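Local coordinates for protein DNA polymerase III subunit beta (Helicobacter pylori 26695, PDB 4S3I) that tethers DNA polymerases and other proteins to DNA as a sliding ring, conferring processivity in replication, at residues 157-161 and 171-175; 177-183 and 366-372; 266-271 and 327-332; 272-276 and 300-304; 317-321 and 341-346. One frame throughout, in Å; residues are numbered along the deposited sequence.

Contact 1 (157-161 and 171-175); sequences AGILM and SVVGT
The flat groups that meet here are the peptide units of L160 and V173. In the plane of its own carbonyl, V173 O takes L160 N at 2.9 Å, through a nearly straight bond (166° at the hydrogen). The return bond, V173 N to L160 O, measures 3.1 Å, and its donor is tilted 16° from the carbonyl plane. V172 CA also approaches L160 O, at 3.2 Å in a CA-H...O contact, so an N-H and a C-H both point at this oxygen. L160 and V173 thus form an antiparallel hydrogen-bonded pair, with M161 and V172 the non-hydrogen-bonded pair beside it. Together they belong to the beta hairpin of strands 158-164 and 169-175 in the central domain, which strands 196-202 and 179-185 extend on its two flanks. The L160 and V173 side chains lie next to each other and point the same way, L160 CD2 resting 4.1 Å from V173 CG2, with Y244 against L160. Helix 135-143 covers the face that carries M161 and V172. There the I159 side chain, with CG1 trans to the backbone N (chi1 -172°) and the chain extended beyond, carries CD1 to 3.5 Å from V172 CG1. F140 and I143 of the helix pack onto the same isoleucine. Beyond the L160-V173 pair a water spans the two backbones, bonded to G158 O at 2.7 Å and accepting from T175 N at 3.1 Å.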
# COMPACT_ATOMS: atom_id res chain seq x y z
N ALA A 157 -23.28 -3.11 15.10
CA ALA A 157 -21.85 -2.85 14.96
C ALA A 157 -21.02 -4.12 15.21
O ALA A 157 -19.80 -4.07 15.32
CB ALA A 157 -21.40 -1.72 15.90
N GLY A 158 -21.69 -5.26 15.30
CA GLY A 158 -21.00 -6.51 15.53
C GLY A 158 -21.57 -7.66 14.73
O GLY A 158 -22.56 -7.49 14.01
N ILE A 159 -20.95 -8.83 14.86
CA ILE A 159 -21.46 -10.03 14.20
C ILE A 159 -22.20 -10.89 15.21
O ILE A 159 -21.74 -11.09 16.35
CB ILE A 159 -20.33 -10.80 13.51
CG1 ILE A 159 -20.89 -11.96 12.66
CG2 ILE A 159 -19.30 -11.31 14.52
CD1 ILE A 159 -19.93 -12.40 11.58
N LEU A 160 -23.36 -11.38 14.81
CA LEU A 160 -24.17 -12.22 15.68
C LEU A 160 -23.75 -13.69 15.61
O LEU A 160 -23.61 -14.24 14.53
CB LEU A 160 -25.65 -12.11 15.34
CG LEU A 160 -26.55 -13.16 16.01
CD1 LEU A 160 -26.54 -13.01 17.54
CD2 LEU A 160 -27.98 -13.12 15.48
N MET A 161 -23.56 -14.31 16.78
CA MET A 161 -23.42 -15.76 16.86
C MET A 161 -24.57 -16.29 17.69
O MET A 161 -24.63 -16.06 18.90
CB MET A 161 -22.08 -16.16 17.49
CG MET A 161 -20.87 -15.77 16.65
SD MET A 161 -19.33 -16.06 17.53
CE MET A 161 -19.20 -17.86 17.41
N SER A 171 -25.85 -20.06 14.13
CA SER A 171 -26.12 -19.12 13.05
C SER A 171 -25.23 -17.90 13.20
O SER A 171 -25.02 -17.40 14.31
CB SER A 171 -27.59 -18.70 13.04
OG SER A 171 -28.44 -19.83 12.97
N VAL A 172 -24.72 -17.43 12.07
CA VAL A 172 -23.80 -16.29 12.04
C VAL A 172 -24.41 -15.27 11.10
O VAL A 172 -24.74 -15.60 9.95
CB VAL A 172 -22.40 -16.72 11.59
CG1 VAL A 172 -21.45 -15.56 11.62
CG2 VAL A 172 -21.87 -17.85 12.47
N VAL A 173 -24.61 -14.05 11.59
CA VAL A 173 -25.36 -13.01 10.87
C VAL A 173 -24.70 -11.65 10.99
O VAL A 173 -24.28 -11.24 12.09
CB VAL A 173 -26.79 -12.86 11.43
CG1 VAL A 173 -27.62 -11.94 10.55
CG2 VAL A 173 -27.48 -14.22 11.56
N GLY A 174 -24.59 -10.94 9.87
CA GLY A 174 -24.19 -9.54 9.89
C GLY A 174 -25.19 -8.74 9.08
O GLY A 174 -25.75 -9.24 8.10
N THR A 175 -25.45 -7.50 9.48
CA THR A 175 -26.27 -6.62 8.64
C THR A 175 -25.94 -5.15 8.85
O THR A 175 -25.44 -4.77 9.91
CB THR A 175 -27.78 -6.84 8.87
OG1 THR A 175 -28.54 -5.85 8.18
CG2 THR A 175 -28.11 -6.76 10.35
O HOH W 1 -24.36 -6.65 12.21

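Contact 2 (177-183 and 366-372); sequences TKRLSYT and KISTLMM
Strands 179-183 and 368-371 run antiparallel (162° between their directions), with L180-L370 and Y182-S368 as hydrogen-bonded pairs and R179-M371 and S181-T369 as non-hydrogen-bonded ones. A further backbone bond, M372 N to K178 O, carries the pairing past the strand ends. On the face with S181 and T369 the two hydroxyls meet directly, S181 OG to T369 OG1 at 2.8 Å, a bond in which either may donate. Along the same face R179 CB packs on M371 CG at 3.8 Å; the extended arginine then leads away to salt bridges with E329 and D176. The other face holds Y182, whose chi1 of 65° sets the ring across to the partner strand, so that S368 CB lies over its face, 4.0 Å from the ring centroid, in a CH-pi contact. S368 OG is bonded to Q353. T183 OG1 donates to K366 O at 2.8 Å from well above the carbonyl plane (62° out of it). A water donates to T183 OG1 at 2.9 Å and accepts from K366 N, closing a small polar cluster. At the exposed end M372 SD lies 3.4 Å from T177 O. The pairing joins a strand of the central domain to the chain's last strand, which itself pairs with 350-354 of the C-terminal domain. Such a sheet, continuous across a domain boundary, is characteristic of the outer layer of the beta-type sliding ring.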
# COMPACT_ATOMS: atom_id res chain seq x y z
N THR A 177 -28.46 -2.90 7.60
CA THR A 177 -29.82 -2.41 7.26
C THR A 177 -30.16 -2.27 5.77
O THR A 177 -31.34 -2.17 5.43
CB THR A 177 -30.21 -1.09 7.99
OG1 THR A 177 -29.41 -0.00 7.48
CG2 THR A 177 -30.02 -1.23 9.49
N LYS A 178 -29.15 -2.26 4.90
CA LYS A 178 -29.40 -2.27 3.45
C LYS A 178 -29.30 -3.70 2.95
O LYS A 178 -29.88 -4.08 1.93
CB LYS A 178 -28.36 -1.42 2.71
CG LYS A 178 -28.39 0.07 3.00
CD LYS A 178 -29.76 0.67 2.71
CE LYS A 178 -29.69 2.19 2.52
NZ LYS A 178 -29.54 2.57 1.08
N ARG A 179 -28.52 -4.49 3.68
CA ARG A 179 -28.26 -5.87 3.30
C ARG A 179 -27.98 -6.68 4.56
O ARG A 179 -27.66 -6.12 5.62
CB ARG A 179 -27.07 -5.95 2.35
CG ARG A 179 -25.92 -5.09 2.82
CD ARG A 179 -24.72 -5.21 1.93
NE ARG A 179 -23.67 -4.28 2.34
CZ ARG A 179 -22.42 -4.35 1.90
NH1 ARG A 179 -22.09 -5.29 1.03
NH2 ARG A 179 -21.51 -3.48 2.33
N LEU A 180 -28.12 -7.99 4.43
CA LEU A 180 -28.02 -8.88 5.57
C LEU A 180 -27.42 -10.16 5.03
O LEU A 180 -27.90 -10.70 4.03
CB LEU A 180 -29.42 -9.12 6.14
CG LEU A 180 -29.56 -10.10 7.31
CD1 LEU A 180 -30.52 -9.53 8.33
CD2 LEU A 180 -30.05 -11.43 6.79
N SER A 181 -26.34 -10.60 5.66
CA SER A 181 -25.69 -11.84 5.25
C SER A 181 -25.74 -12.79 6.42
O SER A 181 -25.55 -12.38 7.58
CB SER A 181 -24.25 -11.62 4.82
OG SER A 181 -24.20 -10.92 3.60
N TYR A 182 -26.02 -14.06 6.13
CA TYR A 182 -26.18 -15.04 7.18
C TYR A 182 -25.70 -16.41 6.75
O TYR A 182 -25.54 -16.68 5.55
CB TYR A 182 -27.64 -15.14 7.62
CG TYR A 182 -28.57 -15.66 6.53
CD1 TYR A 182 -29.18 -14.79 5.64
CD2 TYR A 182 -28.83 -17.03 6.41
CE1 TYR A 182 -30.03 -15.26 4.65
CE2 TYR A 182 -29.67 -17.50 5.42
CZ TYR A 182 -30.27 -16.61 4.55
OH TYR A 182 -31.11 -17.06 3.56
N THR A 183 -25.46 -17.27 7.73
CA THR A 183 -25.20 -18.66 7.43
C THR A 183 -25.65 -19.46 8.62
O THR A 183 -25.71 -18.97 9.76
CB THR A 183 -23.72 -18.93 7.14
OG1 THR A 183 -23.56 -20.28 6.68
CG2 THR A 183 -22.86 -18.71 8.38
N LYS A 366 -21.60 -21.58 3.99
CA LYS A 366 -22.28 -21.03 2.81
C LYS A 366 -23.13 -19.83 3.20
O LYS A 366 -24.12 -19.95 3.92
CB LYS A 366 -23.14 -22.09 2.12
CG LYS A 366 -22.37 -23.36 1.77
CD LYS A 366 -23.21 -24.26 0.88
CE LYS A 366 -22.52 -25.59 0.63
NZ LYS A 366 -23.44 -26.48 -0.14
N ILE A 367 -22.71 -18.67 2.72
CA ILE A 367 -23.31 -17.40 3.09
C ILE A 367 -24.35 -17.01 2.04
O ILE A 367 -24.11 -17.18 0.84
CB ILE A 367 -22.23 -16.28 3.19
CG1 ILE A 367 -21.57 -16.27 4.57
CG2 ILE A 367 -22.84 -14.90 2.96
CD1 ILE A 367 -21.02 -17.59 5.04
N SER A 368 -25.49 -16.51 2.49
CA SER A 368 -26.53 -15.99 1.61
C SER A 368 -26.65 -14.53 1.94
O SER A 368 -26.49 -14.15 3.10
CB SER A 368 -27.87 -16.70 1.89
OG SER A 368 -27.77 -18.09 1.65
N THR A 369 -26.92 -13.69 0.94
CA THR A 369 -27.11 -12.28 1.20
C THR A 369 -28.46 -11.79 0.69
O THR A 369 -28.84 -12.02 -0.47
CB THR A 369 -25.99 -11.42 0.56
OG1 THR A 369 -24.71 -11.86 1.02
CG2 THR A 369 -26.19 -9.95 0.93
N LEU A 370 -29.19 -11.11 1.57
CA LEU A 370 -30.47 -10.50 1.22
C LEU A 370 -30.25 -9.00 1.05
O LEU A 370 -29.66 -8.36 1.92
CB LEU A 370 -31.50 -10.78 2.31
CG LEU A 370 -32.87 -10.14 2.05
CD1 LEU A 370 -33.65 -10.95 1.02
CD2 LEU A 370 -33.68 -9.98 3.34
N MET A 371 -30.72 -8.45 -0.07
CA MET A 371 -30.45 -7.04 -0.42
C MET A 371 -31.71 -6.30 -0.83
O MET A 371 -32.58 -6.87 -1.48
CB MET A 371 -29.47 -6.97 -1.59
CG MET A 371 -28.02 -7.04 -1.21
SD MET A 371 -27.04 -7.49 -2.64
CE MET A 371 -27.46 -6.17 -3.78
N MET A 372 -31.78 -5.02 -0.47
CA MET A 372 -32.83 -4.13 -0.96
C MET A 372 -32.45 -3.66 -2.36
O MET A 372 -31.30 -3.24 -2.58
CB MET A 372 -32.98 -2.91 -0.06
CG MET A 372 -33.32 -3.22 1.39
SD MET A 372 -32.99 -1.84 2.52
CE MET A 372 -34.05 -0.56 1.85
O HOH W 2 -23.16 -23.01 5.84

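Contact 3 (266-271 and 327-332); sequences FKESIK and FLEALN
I270 and F327 cross at about a right angle, I270 CD1 pressing obliquely on the phenyl group at 3.3 Å from F327 CD1. L331 CD1, from the same helix as F327, sits at the edge of that ring and in its plane. I270 and L328 instead slide past each other in opposite directions, with I270 CG2 3.5 Å from L328 CG. The two branches of L328 part over the opposing helix: CD2 lies 3.6 Å from K267 CA, and CD1 touches K271 CG at 3.7 Å. K267 and L331 are likewise antiparallel, K267 CG passing 3.8 Å from L331 CD1. The lysine chain, fully extended beyond CG, continues across N332, its CE 3.2 Å from N332 OD1. K267 NZ gives a proton to a water at 2.6 Å that is hydrogen-bonded to L331 O, and also forms a salt bridge with E264. E268 forms a salt bridge with K85 of the second subunit. F266 meets F291 and F339 edge-to-face, and F327 packs on F339, F350 and I352. The helical segments, nearly antiparallel (158°) with axes 10.0 Å apart, pack on strands 288-293, 338-343 and 350-354, like the helix pairs lining the ring's inner side in this family.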
# COMPACT_ATOMS: atom_id res chain seq x y z
N PHE A 266 -21.01 -12.31 -14.01
CA PHE A 266 -21.69 -11.21 -13.33
C PHE A 266 -20.73 -10.24 -12.63
O PHE A 266 -20.93 -9.03 -12.72
CB PHE A 266 -22.78 -11.74 -12.37
CG PHE A 266 -24.13 -11.87 -13.03
CD1 PHE A 266 -24.33 -12.80 -14.05
CD2 PHE A 266 -25.17 -11.03 -12.67
CE1 PHE A 266 -25.58 -12.90 -14.70
CE2 PHE A 266 -26.41 -11.13 -13.31
CZ PHE A 266 -26.61 -12.06 -14.33
N LYS A 267 -19.71 -10.76 -11.93
CA LYS A 267 -18.71 -9.90 -11.30
C LYS A 267 -18.08 -9.00 -12.36
O LYS A 267 -17.96 -7.80 -12.17
CB LYS A 267 -17.59 -10.72 -10.63
CG LYS A 267 -17.93 -11.36 -9.28
CD LYS A 267 -16.68 -12.12 -8.77
CE LYS A 267 -16.92 -12.80 -7.43
NZ LYS A 267 -15.68 -13.50 -6.96
N GLU A 268 -17.69 -9.60 -13.48
CA GLU A 268 -16.96 -8.88 -14.52
C GLU A 268 -17.85 -7.80 -15.14
O GLU A 268 -17.42 -6.67 -15.38
CB GLU A 268 -16.47 -9.88 -15.57
CG GLU A 268 -15.54 -9.33 -16.60
CD GLU A 268 -15.19 -10.37 -17.66
OE1 GLU A 268 -14.44 -10.03 -18.61
OE2 GLU A 268 -15.67 -11.53 -17.55
N SER A 269 -19.12 -8.13 -15.35
CA SER A 269 -20.06 -7.22 -15.98
C SER A 269 -20.42 -6.05 -15.06
O SER A 269 -20.51 -4.90 -15.50
CB SER A 269 -21.32 -7.98 -16.41
OG SER A 269 -21.00 -8.92 -17.43
N ILE A 270 -20.62 -6.36 -13.78
CA ILE A 270 -20.94 -5.36 -12.77
C ILE A 270 -19.78 -4.38 -12.53
O ILE A 270 -20.00 -3.16 -12.46
CB ILE A 270 -21.38 -6.03 -11.47
CG1 ILE A 270 -22.75 -6.67 -11.68
CG2 ILE A 270 -21.42 -5.02 -10.32
CD1 ILE A 270 -23.11 -7.70 -10.64
N LYS A 271 -18.57 -4.90 -12.42
CA LYS A 271 -17.39 -4.04 -12.31
C LYS A 271 -17.30 -3.11 -13.50
O LYS A 271 -16.99 -1.92 -13.37
CB LYS A 271 -16.11 -4.86 -12.20
CG LYS A 271 -15.97 -5.61 -10.89
CD LYS A 271 -14.75 -6.53 -10.90
CE LYS A 271 -14.62 -7.25 -9.56
NZ LYS A 271 -13.64 -8.38 -9.59
N PHE A 327 -23.87 -6.01 -4.61
CA PHE A 327 -24.02 -7.19 -5.43
C PHE A 327 -22.68 -7.89 -5.55
O PHE A 327 -22.57 -9.11 -5.41
CB PHE A 327 -24.55 -6.80 -6.82
CG PHE A 327 -25.34 -7.88 -7.51
CD1 PHE A 327 -24.70 -8.99 -8.06
CD2 PHE A 327 -26.73 -7.79 -7.60
CE1 PHE A 327 -25.44 -10.00 -8.72
CE2 PHE A 327 -27.48 -8.79 -8.25
CZ PHE A 327 -26.82 -9.90 -8.81
N LEU A 328 -21.63 -7.10 -5.80
CA LEU A 328 -20.30 -7.69 -5.94
C LEU A 328 -19.87 -8.36 -4.64
O LEU A 328 -19.34 -9.47 -4.65
CB LEU A 328 -19.26 -6.62 -6.33
CG LEU A 328 -19.27 -6.21 -7.79
CD1 LEU A 328 -18.28 -5.06 -8.03
CD2 LEU A 328 -18.93 -7.41 -8.67
N GLU A 329 -20.10 -7.68 -3.52
CA GLU A 329 -19.70 -8.27 -2.25
C GLU A 329 -20.47 -9.56 -1.97
O GLU A 329 -19.91 -10.52 -1.46
CB GLU A 329 -19.80 -7.25 -1.10
CG GLU A 329 -18.80 -6.10 -1.28
CD GLU A 329 -18.70 -5.18 -0.07
OE1 GLU A 329 -17.61 -4.59 0.12
OE2 GLU A 329 -19.68 -5.03 0.68
N ALA A 330 -21.74 -9.60 -2.34
CA ALA A 330 -22.52 -10.83 -2.15
C ALA A 330 -21.94 -11.98 -2.98
O ALA A 330 -21.90 -13.13 -2.53
CB ALA A 330 -23.98 -10.61 -2.48
N LEU A 331 -21.44 -11.66 -4.17
CA LEU A 331 -20.86 -12.70 -5.03
C LEU A 331 -19.49 -13.14 -4.48
O LEU A 331 -19.15 -14.32 -4.51
CB LEU A 331 -20.72 -12.19 -6.47
CG LEU A 331 -22.03 -11.89 -7.22
CD1 LEU A 331 -21.70 -11.44 -8.63
CD2 LEU A 331 -22.99 -13.11 -7.23
N ASN A 332 -18.70 -12.18 -4.00
CA ASN A 332 -17.41 -12.49 -3.38
C ASN A 332 -17.53 -13.50 -2.23
O ASN A 332 -16.63 -14.28 -1.97
CB ASN A 332 -16.71 -11.21 -2.88
CG ASN A 332 -16.35 -10.26 -3.99
OD1 ASN A 332 -16.23 -10.66 -5.15
ND2 ASN A 332 -16.15 -8.98 -3.64
O HOH W 3 -16.44 -15.38 -5.27

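Contact 4 (272-276 and 300-304); sequences LCSSL and ETAKT
At the subunit interface of the ring, C273 and L276, in the last part of helix 263-273 and the turn that follows, pack over A302 on strand 301-307. The direct contact is mainly apolar, with no hydrogen bond between the segments. A302 CB lies against C273, 3.9 Å from C273 CA. L276 reaches the same methyl from another direction, its CD1 4.2 Å from A302 CB. That same branch rests on the strand backbone, 3.5 Å from T301 O, while CD2 turns to the E300 carboxylate. The chi1 of L276 (-69°) places CG trans to the carbonyl carbon, and the two methyls face the start of the strand. L272 meets T304 at about a right angle, L272 CD2 being 4.0 Å from T304 CB. The turn is held from within by S275 OG, which donates to L272 O at 2.9 Å. A water links the segments, donating to L276 O and to E300 OE1, each at 2.6 Å. E300 OE1 has a second, charged partner, K76 of the second subunit, whose presence would be expected to stabilise the carboxylate. T304 OG1 bonds S105 of that subunit, and F107 of the same chain packs on both L272 and A302. T301, A302 and K303 pair antiparallel with a strand of the second subunit, so the sheet runs on between chains, the joint typical of ring-shaped sliding factors of this family.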
# COMPACT_ATOMS: atom_id res chain seq x y z
N LEU A 272 -17.58 -3.66 -14.68
CA LEU A 272 -17.51 -2.92 -15.93
C LEU A 272 -18.43 -1.69 -15.91
O LEU A 272 -18.02 -0.60 -16.28
CB LEU A 272 -17.88 -3.84 -17.09
CG LEU A 272 -17.69 -3.28 -18.49
CD1 LEU A 272 -16.34 -2.59 -18.54
CD2 LEU A 272 -17.75 -4.37 -19.55
N CYS A 273 -19.67 -1.87 -15.48
CA CYS A 273 -20.62 -0.74 -15.44
C CYS A 273 -20.31 0.17 -14.27
O CYS A 273 -20.61 1.36 -14.30
CB CYS A 273 -22.07 -1.24 -15.40
SG CYS A 273 -22.59 -2.11 -16.90
N SER A 274 -19.67 -0.40 -13.24
CA SER A 274 -19.30 0.33 -12.03
C SER A 274 -18.26 1.40 -12.29
O SER A 274 -17.98 2.22 -11.42
CB SER A 274 -18.75 -0.62 -10.97
OG SER A 274 -19.79 -1.35 -10.38
N SER A 275 -17.66 1.36 -13.47
CA SER A 275 -16.67 2.36 -13.82
C SER A 275 -17.34 3.73 -13.89
O SER A 275 -16.69 4.75 -13.67
CB SER A 275 -16.03 2.02 -15.16
OG SER A 275 -16.97 2.08 -16.20
N LEU A 276 -18.64 3.74 -14.18
CA LEU A 276 -19.35 5.00 -14.40
C LEU A 276 -20.54 5.24 -13.44
O LEU A 276 -21.18 6.28 -13.51
CB LEU A 276 -19.83 5.10 -15.85
CG LEU A 276 -18.76 5.27 -16.93
CD1 LEU A 276 -19.40 5.54 -18.29
CD2 LEU A 276 -17.82 6.42 -16.55
N GLU A 300 -22.87 10.18 -19.59
CA GLU A 300 -21.98 9.05 -19.37
C GLU A 300 -22.82 7.79 -19.27
O GLU A 300 -23.74 7.73 -18.45
CB GLU A 300 -21.15 9.26 -18.10
CG GLU A 300 -20.24 10.48 -18.22
CD GLU A 300 -19.44 10.78 -16.96
OE1 GLU A 300 -19.43 9.95 -16.03
OE2 GLU A 300 -18.83 11.87 -16.91
N THR A 301 -22.55 6.81 -20.13
CA THR A 301 -23.28 5.53 -20.08
C THR A 301 -22.35 4.33 -20.25
O THR A 301 -21.33 4.41 -20.93
CB THR A 301 -24.42 5.43 -21.13
OG1 THR A 301 -23.86 5.09 -22.41
CG2 THR A 301 -25.20 6.73 -21.25
N ALA A 302 -22.73 3.21 -19.63
CA ALA A 302 -22.00 1.96 -19.72
C ALA A 302 -23.04 0.87 -19.90
O ALA A 302 -24.01 0.81 -19.14
CB ALA A 302 -21.19 1.70 -18.44
N LYS A 303 -22.86 0.02 -20.90
CA LYS A 303 -23.74 -1.13 -21.09
C LYS A 303 -22.91 -2.35 -21.41
O LYS A 303 -21.85 -2.25 -22.05
CB LYS A 303 -24.73 -0.92 -22.25
CG LYS A 303 -25.07 0.53 -22.60
CD LYS A 303 -26.30 0.61 -23.52
CE LYS A 303 -26.27 -0.48 -24.59
NZ LYS A 303 -27.42 -0.38 -25.55
N THR A 304 -23.39 -3.52 -20.99
CA THR A 304 -22.83 -4.77 -21.47
C THR A 304 -23.85 -5.87 -21.31
O THR A 304 -24.86 -5.70 -20.62
CB THR A 304 -21.53 -5.17 -20.73
OG1 THR A 304 -20.87 -6.21 -21.46
CG2 THR A 304 -21.85 -5.66 -19.34
O HOH W 4 -20.96 8.80 -14.27

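Contact 5 (317-321 and 341-346); sequences AFHLG and LRCNEP
A sulfur-aromatic contact joins C343 to F318: C343 SG lies 4.8 Å from the ring centroid in an oblique position, 62° off the normal. C343 CB adds an apolar touch, 3.7 Å from F318 CZ. The ring reaches them because its CG stands trans to the backbone N (chi1 -179°), which directs the phenyl group straight across to the other segment. At its edge, near the ring plane, F318 CE1 faces N344 O at 3.7 Å. The two strands belong to different sheets, strand 318-323 at the edge of a four-stranded one and 338-343 in the sheet shared with the central domain; they cross at 98°, and the loop after C343 turns back over the first. Between the sheets the apolar contacts are looser. L320 CD2 lies 4.2 Å from C343 SG and a little farther from L341 CD2, and F350 also packs on all three of these residues. P346 packs on the backbone of the edge strand, its CB 3.5 Å from H319 O. Water makes the polar connection, accepting from G321 N at 2.9 Å and donating to P346 O at 2.7 Å. The side-chain amide of N344 is bonded to the backbone of E254 and I256.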
# COMPACT_ATOMS: atom_id res chain seq x y z
N ALA A 317 -38.90 -9.95 -20.17
CA ALA A 317 -37.75 -9.37 -19.45
C ALA A 317 -38.03 -8.99 -17.98
O ALA A 317 -39.06 -8.37 -17.67
CB ALA A 317 -37.19 -8.18 -20.22
N PHE A 318 -37.12 -9.37 -17.09
CA PHE A 318 -37.20 -9.00 -15.68
C PHE A 318 -36.17 -7.89 -15.44
O PHE A 318 -34.99 -8.04 -15.76
CB PHE A 318 -36.92 -10.22 -14.81
CG PHE A 318 -36.99 -9.96 -13.32
CD1 PHE A 318 -38.22 -9.87 -12.67
CD2 PHE A 318 -35.83 -9.84 -12.57
CE1 PHE A 318 -38.30 -9.64 -11.30
CE2 PHE A 318 -35.90 -9.60 -11.19
CZ PHE A 318 -37.13 -9.50 -10.56
N HIS A 319 -36.63 -6.76 -14.89
CA HIS A 319 -35.74 -5.63 -14.64
C HIS A 319 -35.51 -5.45 -13.14
O HIS A 319 -36.46 -5.41 -12.36
CB HIS A 319 -36.33 -4.35 -15.23
CG HIS A 319 -36.63 -4.44 -16.69
ND1 HIS A 319 -35.66 -4.30 -17.66
CD2 HIS A 319 -37.79 -4.66 -17.35
CE1 HIS A 319 -36.22 -4.42 -18.86
NE2 HIS A 319 -37.51 -4.64 -18.69
N LEU A 320 -34.24 -5.33 -12.75
CA LEU A 320 -33.88 -5.19 -11.32
C LEU A 320 -32.80 -4.11 -11.11
O LEU A 320 -31.73 -4.18 -11.71
CB LEU A 320 -33.39 -6.53 -10.77
CG LEU A 320 -33.06 -6.57 -9.28
CD1 LEU A 320 -34.33 -6.43 -8.44
CD2 LEU A 320 -32.32 -7.87 -8.94
N GLY A 321 -33.10 -3.11 -10.28
CA GLY A 321 -32.13 -2.08 -9.94
C GLY A 321 -31.29 -2.53 -8.75
O GLY A 321 -31.84 -2.91 -7.72
N LEU A 341 -29.98 -16.29 -7.89
CA LEU A 341 -30.59 -15.02 -7.56
C LEU A 341 -32.08 -15.27 -7.37
O LEU A 341 -32.76 -15.67 -8.32
CB LEU A 341 -30.37 -14.03 -8.71
CG LEU A 341 -31.17 -12.73 -8.64
CD1 LEU A 341 -30.70 -11.93 -7.46
CD2 LEU A 341 -31.01 -11.92 -9.93
N ARG A 342 -32.59 -15.06 -6.16
CA ARG A 342 -34.01 -15.27 -5.88
C ARG A 342 -34.73 -13.95 -5.70
O ARG A 342 -34.33 -13.11 -4.88
CB ARG A 342 -34.21 -16.14 -4.62
CG ARG A 342 -33.46 -17.45 -4.62
CD ARG A 342 -33.97 -18.38 -3.52
NE ARG A 342 -33.06 -19.51 -3.30
CZ ARG A 342 -33.05 -20.62 -4.04
NH1 ARG A 342 -33.91 -20.77 -5.04
NH2 ARG A 342 -32.17 -21.58 -3.78
N CYS A 343 -35.82 -13.77 -6.43
CA CYS A 343 -36.52 -12.48 -6.46
C CYS A 343 -38.03 -12.64 -6.33
O CYS A 343 -38.60 -13.68 -6.68
CB CYS A 343 -36.27 -11.77 -7.80
SG CYS A 343 -34.56 -11.40 -8.23
N ASN A 344 -38.66 -11.58 -5.84
CA ASN A 344 -40.10 -11.41 -5.98
C ASN A 344 -40.31 -10.19 -6.86
O ASN A 344 -39.81 -10.14 -7.97
CB ASN A 344 -40.75 -11.26 -4.60
CG ASN A 344 -40.68 -12.53 -3.79
OD1 ASN A 344 -41.07 -13.60 -4.27
ND2 ASN A 344 -40.15 -12.44 -2.58
N GLU A 345 -41.03 -9.19 -6.36
CA GLU A 345 -41.20 -7.95 -7.10
C GLU A 345 -39.88 -7.16 -7.17
O GLU A 345 -39.02 -7.28 -6.28
CB GLU A 345 -42.31 -7.10 -6.46
CG GLU A 345 -43.36 -6.60 -7.45
CD GLU A 345 -43.91 -7.70 -8.35
OE1 GLU A 345 -43.86 -7.53 -9.59
OE2 GLU A 345 -44.39 -8.72 -7.81
N PRO A 346 -39.70 -6.35 -8.23
CA PRO A 346 -38.47 -5.58 -8.41
C PRO A 346 -38.24 -4.58 -7.30
O PRO A 346 -37.11 -4.12 -7.14
CB PRO A 346 -38.73 -4.80 -9.71
CG PRO A 346 -39.68 -5.63 -10.47
CD PRO A 346 -40.57 -6.26 -9.42
O HOH W 5 -35.56 -2.75 -8.81

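Contacts 1 and 2 are buried strand pairings in one sheet: strands 169-175 and 179-185 are neighbours, and G174 O probably accepts from S181 N between them. Both are held by backbone hydrogen bonds, with hydroxyl bonds added in contact 2; contacts 3, 4 and 5 lack clear direct hydrogen bonds and rely on side-chain packing. A water bridges the segments in all five. Contacts 3 and 4 share helix 263-273 and both meet the second subunit; contact 4 lies buried at that interface. T369 of contact 2 packs on A330 of contact 3. Contacts 3 and 5 are partly buried; contact 5 joins the four-stranded sheet of the C-terminal domain to the sheet shared with the central domain.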